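PDB 4HL7: nicotinate phosphoribosyltransferase from Vibrio cholerae, which probably catalyses the ATP-dependent formation of nicotinate D-ribonucleotide from nicotinate and 5-phosphoribosyl 1-diphosphate, a step of NAD biosynthesis. Local coordinates for residues Glu334-Phe339 / Val343-Gly348; Pro5-Pro10 / Asp154-Val159. All blocks are in the same frame, centred on the assembly; numbering follows the deposited sequence.

Contact 1: Glu334-Phe339 / Val343-Gly348; sequences ELCEYF and VKISFG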
# COMPACT_ATOMS: atom_id res chain seq x y z
N GLU A 334 3.29 20.52 8.35
CA GLU A 334 3.64 20.45 9.77
C GLU A 334 4.83 19.51 10.01
O GLU A 334 5.73 19.80 10.86
CB GLU A 334 2.43 19.96 10.59
CG GLU A 334 2.64 20.01 12.08
CD GLU A 334 1.47 19.41 12.87
OE1 GLU A 334 1.40 19.74 14.07
OE2 GLU A 334 0.66 18.60 12.31
N LEU A 335 4.80 18.37 9.34
CA LEU A 335 5.89 17.38 9.46
C LEU A 335 7.16 17.96 8.84
O LEU A 335 8.25 17.73 9.39
CB LEU A 335 5.48 16.04 8.83
CG LEU A 335 4.57 15.29 9.82
CD1 LEU A 335 3.83 14.17 9.08
CD2 LEU A 335 5.31 14.71 11.01
N CYS A 336 7.01 18.71 7.72
CA CYS A 336 8.18 19.38 7.09
C CYS A 336 8.92 20.26 8.09
O CYS A 336 10.14 20.20 8.19
CB CYS A 336 7.77 20.26 5.93
SG CYS A 336 7.26 19.35 4.44
N GLU A 337 8.16 21.09 8.83
CA GLU A 337 8.78 22.02 9.79
C GLU A 337 9.44 21.27 10.93
O GLU A 337 10.51 21.70 11.44
CB GLU A 337 7.72 23.00 10.30
CG GLU A 337 7.38 23.98 9.17
CD GLU A 337 6.21 24.90 9.44
OE1 GLU A 337 6.29 26.04 8.96
OE2 GLU A 337 5.20 24.51 10.11
N TYR A 338 8.79 20.22 11.42
CA TYR A 338 9.26 19.52 12.58
C TYR A 338 10.57 18.76 12.27
O TYR A 338 11.39 18.58 13.15
CB TYR A 338 8.24 18.50 13.06
CG TYR A 338 8.50 17.93 14.44
CD1 TYR A 338 8.11 18.63 15.60
CD2 TYR A 338 9.09 16.67 14.61
CE1 TYR A 338 8.33 18.10 16.88
CE2 TYR A 338 9.33 16.14 15.86
CZ TYR A 338 8.93 16.84 17.00
OH TYR A 338 9.15 16.25 18.23
N PHE A 339 10.69 18.26 11.03
CA PHE A 339 11.85 17.38 10.67
C PHE A 339 12.92 18.07 9.81
O PHE A 339 13.94 17.47 9.49
CB PHE A 339 11.37 16.01 10.09
CG PHE A 339 10.76 15.13 11.13
CD1 PHE A 339 9.38 14.86 11.12
CD2 PHE A 339 11.54 14.60 12.13
CE1 PHE A 339 8.79 14.08 12.12
CE2 PHE A 339 10.99 13.77 13.13
CZ PHE A 339 9.60 13.49 13.13
N VAL A 343 16.52 14.95 8.93
CA VAL A 343 16.32 13.65 8.29
C VAL A 343 15.72 13.94 6.95
O VAL A 343 15.16 15.02 6.77
CB VAL A 343 15.39 12.73 9.14
CG1 VAL A 343 13.96 13.33 9.32
CG2 VAL A 343 15.36 11.30 8.55
N LYS A 344 15.90 13.06 5.95
CA LYS A 344 15.25 13.32 4.66
C LYS A 344 13.82 12.80 4.77
O LYS A 344 13.59 11.85 5.48
CB LYS A 344 15.95 12.56 3.54
CG LYS A 344 17.33 13.08 3.19
CD LYS A 344 17.97 12.27 2.04
CE LYS A 344 18.07 10.78 2.41
NZ LYS A 344 18.85 9.95 1.41
N ILE A 345 12.87 13.47 4.09
CA ILE A 345 11.51 13.04 4.18
C ILE A 345 10.77 13.07 2.84
O ILE A 345 11.12 13.82 1.90
CB ILE A 345 10.71 13.91 5.19
CG1 ILE A 345 10.50 15.33 4.62
CG2 ILE A 345 11.38 13.90 6.53
CD1 ILE A 345 9.81 16.29 5.62
N SER A 346 9.72 12.26 2.77
CA SER A 346 8.77 12.37 1.70
C SER A 346 7.40 11.90 2.23
O SER A 346 7.33 11.14 3.21
CB SER A 346 9.18 11.51 0.49
OG SER A 346 8.38 11.88 -0.65
N PHE A 347 6.32 12.38 1.58
CA PHE A 347 4.95 12.04 2.02
C PHE A 347 4.27 11.14 1.01
O PHE A 347 4.09 11.54 -0.11
CB PHE A 347 4.17 13.35 2.19
CG PHE A 347 4.84 14.23 3.23
CD1 PHE A 347 5.73 15.25 2.84
CD2 PHE A 347 4.70 13.93 4.58
CE1 PHE A 347 6.43 15.99 3.83
CE2 PHE A 347 5.40 14.68 5.55
CZ PHE A 347 6.26 15.69 5.16
N GLY A 348 3.95 9.91 1.41
CA GLY A 348 3.28 8.97 0.54
C GLY A 348 1.79 9.17 0.70
O GLY A 348 1.23 8.73 1.71
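Leu335, Cys336 and Phe339 of one helix pack on Val343, Ile345 and Phe347 of the strand that follows it. This is the second half of a beta-alpha-beta unit, strand 320-323, helix 329-339, strand 344-349, consistent with the TIM-barrel relationship of the family. The segments run nearly antiparallel, at 174°, with their axes 9.6 Å apart at closest. All six side chains are buried and apolar, and no hydrogen bond crosses between them.

The Phe347 ring meets two helix residues. Leu335 CB lies at its edge, 3.6 Å from Phe347 CE2. Cys336 SG approaches obliquely, in a sulfur-aromatic contact. With CG1 set between the backbone N and the carbonyl carbon (chi1 70°), Ile345 sends CD1 to Cys336 CA, 3.8 Å away, and leaves CG2 for Phe339 CB. Across the short loop between helix and strand, Phe339 and Val343 lie side by side, with Val343 CG1 3.8 Å from Phe339 CB.

Farther out, Phe323 of the neighbouring strand touches Leu335 and Ile345. Ile306 of helix 298-311 touches Phe339. Within the helix, Tyr338 CD2 sits 3.5 Å above the plane of the Phe339 ring, over its centre.

Contact 2: Pro5-Pro10 / Asp154-Val159; sequences PRLFSP and DLPLKV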
# COMPACT_ATOMS: atom_id res chain seq x y z
N PRO A 5 -16.55 9.94 -20.48
CA PRO A 5 -15.15 9.60 -20.81
C PRO A 5 -14.10 10.51 -20.15
O PRO A 5 -12.92 10.16 -20.10
CB PRO A 5 -15.10 9.71 -22.36
CG PRO A 5 -16.23 10.64 -22.72
CD PRO A 5 -17.29 10.52 -21.64
N ARG A 6 -14.52 11.65 -19.59
CA ARG A 6 -13.61 12.49 -18.81
C ARG A 6 -13.45 12.03 -17.35
O ARG A 6 -12.50 12.37 -16.70
CB ARG A 6 -14.00 13.96 -18.89
CG ARG A 6 -14.22 14.51 -20.31
CD ARG A 6 -13.96 16.01 -20.35
NE ARG A 6 -13.03 16.37 -19.28
CZ ARG A 6 -13.11 17.48 -18.55
NH1 ARG A 6 -14.07 18.35 -18.77
NH2 ARG A 6 -12.23 17.70 -17.58
N LEU A 7 -14.40 11.23 -16.86
CA LEU A 7 -14.31 10.66 -15.53
C LEU A 7 -13.77 9.23 -15.58
O LEU A 7 -13.07 8.79 -14.65
CB LEU A 7 -15.68 10.63 -14.87
CG LEU A 7 -16.18 11.63 -13.82
CD1 LEU A 7 -17.46 11.10 -13.19
CD2 LEU A 7 -15.15 11.92 -12.74
N PHE A 8 -14.13 8.49 -16.63
CA PHE A 8 -13.81 7.06 -16.71
C PHE A 8 -13.24 6.73 -18.09
O PHE A 8 -13.88 7.05 -19.10
CB PHE A 8 -15.05 6.23 -16.50
CG PHE A 8 -15.75 6.48 -15.21
CD1 PHE A 8 -17.01 7.08 -15.20
CD2 PHE A 8 -15.15 6.13 -14.00
CE1 PHE A 8 -17.68 7.33 -14.00
CE2 PHE A 8 -15.81 6.35 -12.79
CZ PHE A 8 -17.08 6.97 -12.80
N SER A 9 -12.04 6.12 -18.14
CA SER A 9 -11.55 5.59 -19.44
C SER A 9 -12.26 4.28 -19.78
O SER A 9 -12.94 3.67 -18.90
CB SER A 9 -10.03 5.37 -19.39
OG SER A 9 -9.64 4.63 -18.21
N PRO A 10 -12.05 3.76 -21.02
CA PRO A 10 -12.74 2.52 -21.32
C PRO A 10 -12.30 1.37 -20.44
O PRO A 10 -13.10 0.50 -20.10
CB PRO A 10 -12.38 2.25 -22.80
CG PRO A 10 -12.05 3.58 -23.36
CD PRO A 10 -11.39 4.33 -22.22
N ASP A 154 -14.99 17.83 -14.40
CA ASP A 154 -13.89 18.71 -14.03
C ASP A 154 -13.68 18.90 -12.52
O ASP A 154 -12.75 19.56 -12.12
CB ASP A 154 -14.01 20.06 -14.74
CG ASP A 154 -15.35 20.73 -14.51
OD1 ASP A 154 -16.01 20.48 -13.47
OD2 ASP A 154 -15.74 21.53 -15.39
N LEU A 155 -14.56 18.33 -11.70
CA LEU A 155 -14.43 18.50 -10.24
C LEU A 155 -13.13 17.98 -9.63
O LEU A 155 -12.51 18.68 -8.86
CB LEU A 155 -15.63 17.90 -9.50
CG LEU A 155 -15.64 18.14 -7.97
CD1 LEU A 155 -15.61 19.64 -7.63
CD2 LEU A 155 -16.88 17.52 -7.39
N PRO A 156 -12.70 16.73 -9.96
CA PRO A 156 -11.51 16.26 -9.27
C PRO A 156 -10.31 17.17 -9.52
O PRO A 156 -9.57 17.47 -8.58
CB PRO A 156 -11.28 14.84 -9.87
CG PRO A 156 -12.62 14.45 -10.41
CD PRO A 156 -13.30 15.71 -10.83
N LEU A 157 -10.14 17.68 -10.74
CA LEU A 157 -8.99 18.55 -10.95
C LEU A 157 -9.19 19.96 -10.35
O LEU A 157 -8.20 20.59 -9.92
CB LEU A 157 -8.61 18.65 -12.44
CG LEU A 157 -7.83 17.48 -13.04
CD1 LEU A 157 -7.59 17.78 -14.53
CD2 LEU A 157 -6.53 17.22 -12.28
N LYS A 158 -10.43 20.44 -10.27
CA LYS A 158 -10.67 21.76 -9.64
C LYS A 158 -10.24 21.65 -8.18
O LYS A 158 -9.65 22.58 -7.62
CB LYS A 158 -12.16 22.23 -9.71
CG LYS A 158 -12.56 22.87 -11.05
CD LYS A 158 -13.94 23.54 -11.00
N VAL A 159 -10.58 20.52 -7.56
CA VAL A 159 -10.31 20.33 -6.14
C VAL A 159 -8.80 20.29 -5.94
O VAL A 159 -8.24 20.90 -5.00
CB VAL A 159 -10.93 19.01 -5.60
CG1 VAL A 159 -10.36 18.68 -4.21
CG2 VAL A 159 -12.44 19.12 -5.55
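Arg6 and Leu7, near the N-terminus, meet Asp154 and Pro156 at the start of helix 155-174. The contact is small, with 130 Å² buried in all, and no hydrogen bond spans it.

The apolar part is one touch. Leu7 CD2 comes to 4.3 Å from Pro156 CG, a loose van der Waals approach between a methyl and a proline ring. Pro156 sits in the first turn of the helix. Outside the pair, Phe190 touches Leu7, and Val194 of helix 192-205 touches Pro156. Leu7 is buried.

The polar part brings opposite charges near each other without joining them. Arg6 reaches across with its guanidinium, and NH2 lies 4.0 Å from Asp154 CA and 4.1 Å from Asp154 CB. The approach is thus to the aliphatic base of the aspartate and not to its carboxylate. Arg6 NH1 and Asp154 OD2 stay 4.9 Å apart, and the two planes are turned 71° from each other. That is no salt bridge, though a weak long-range attraction is likely. Both residues are exposed, so solvent should weaken the attraction.

Hydrogen bonds hold each side separately. Asp154 O accepts from Lys158 N at 3.1 Å, and Leu155 O accepts from Val159 N at 3.0 Å, which sets the first turn of the helix. On the other side, backbone atoms bond to side chains: Leu7 O accepts from Ser191 OG, and Arg6 N donates to Asn4 OD1.

This is plain packing, partly buried: Leu7 is covered while Arg6 and Asp154 are exposed. It lays an irregular N-terminal segment against the beginning of a long helix.

Overall arrangement
Along the chain the two contacts come in series: contact 2 is complete before contact 1 begins. Their centres are 30 Å apart, their nearest atoms about 16 Å apart, and they do not touch. They share no helix or strand. Contact 1 joins neighbours in sequence, with three residues between its segments, and packs a helix on the parallel sheet. Contact 2 spans 143 intervening residues and brings the loop before helix 21-33 to the start of helix 155-174. That helix leads toward contact 1: its Arg174 forms a salt bridge with Glu337. Contact 1 thus belongs to the six-stranded parallel sheet and its beta-alpha-beta units, while contact 2 holds the N-terminal segment away from it.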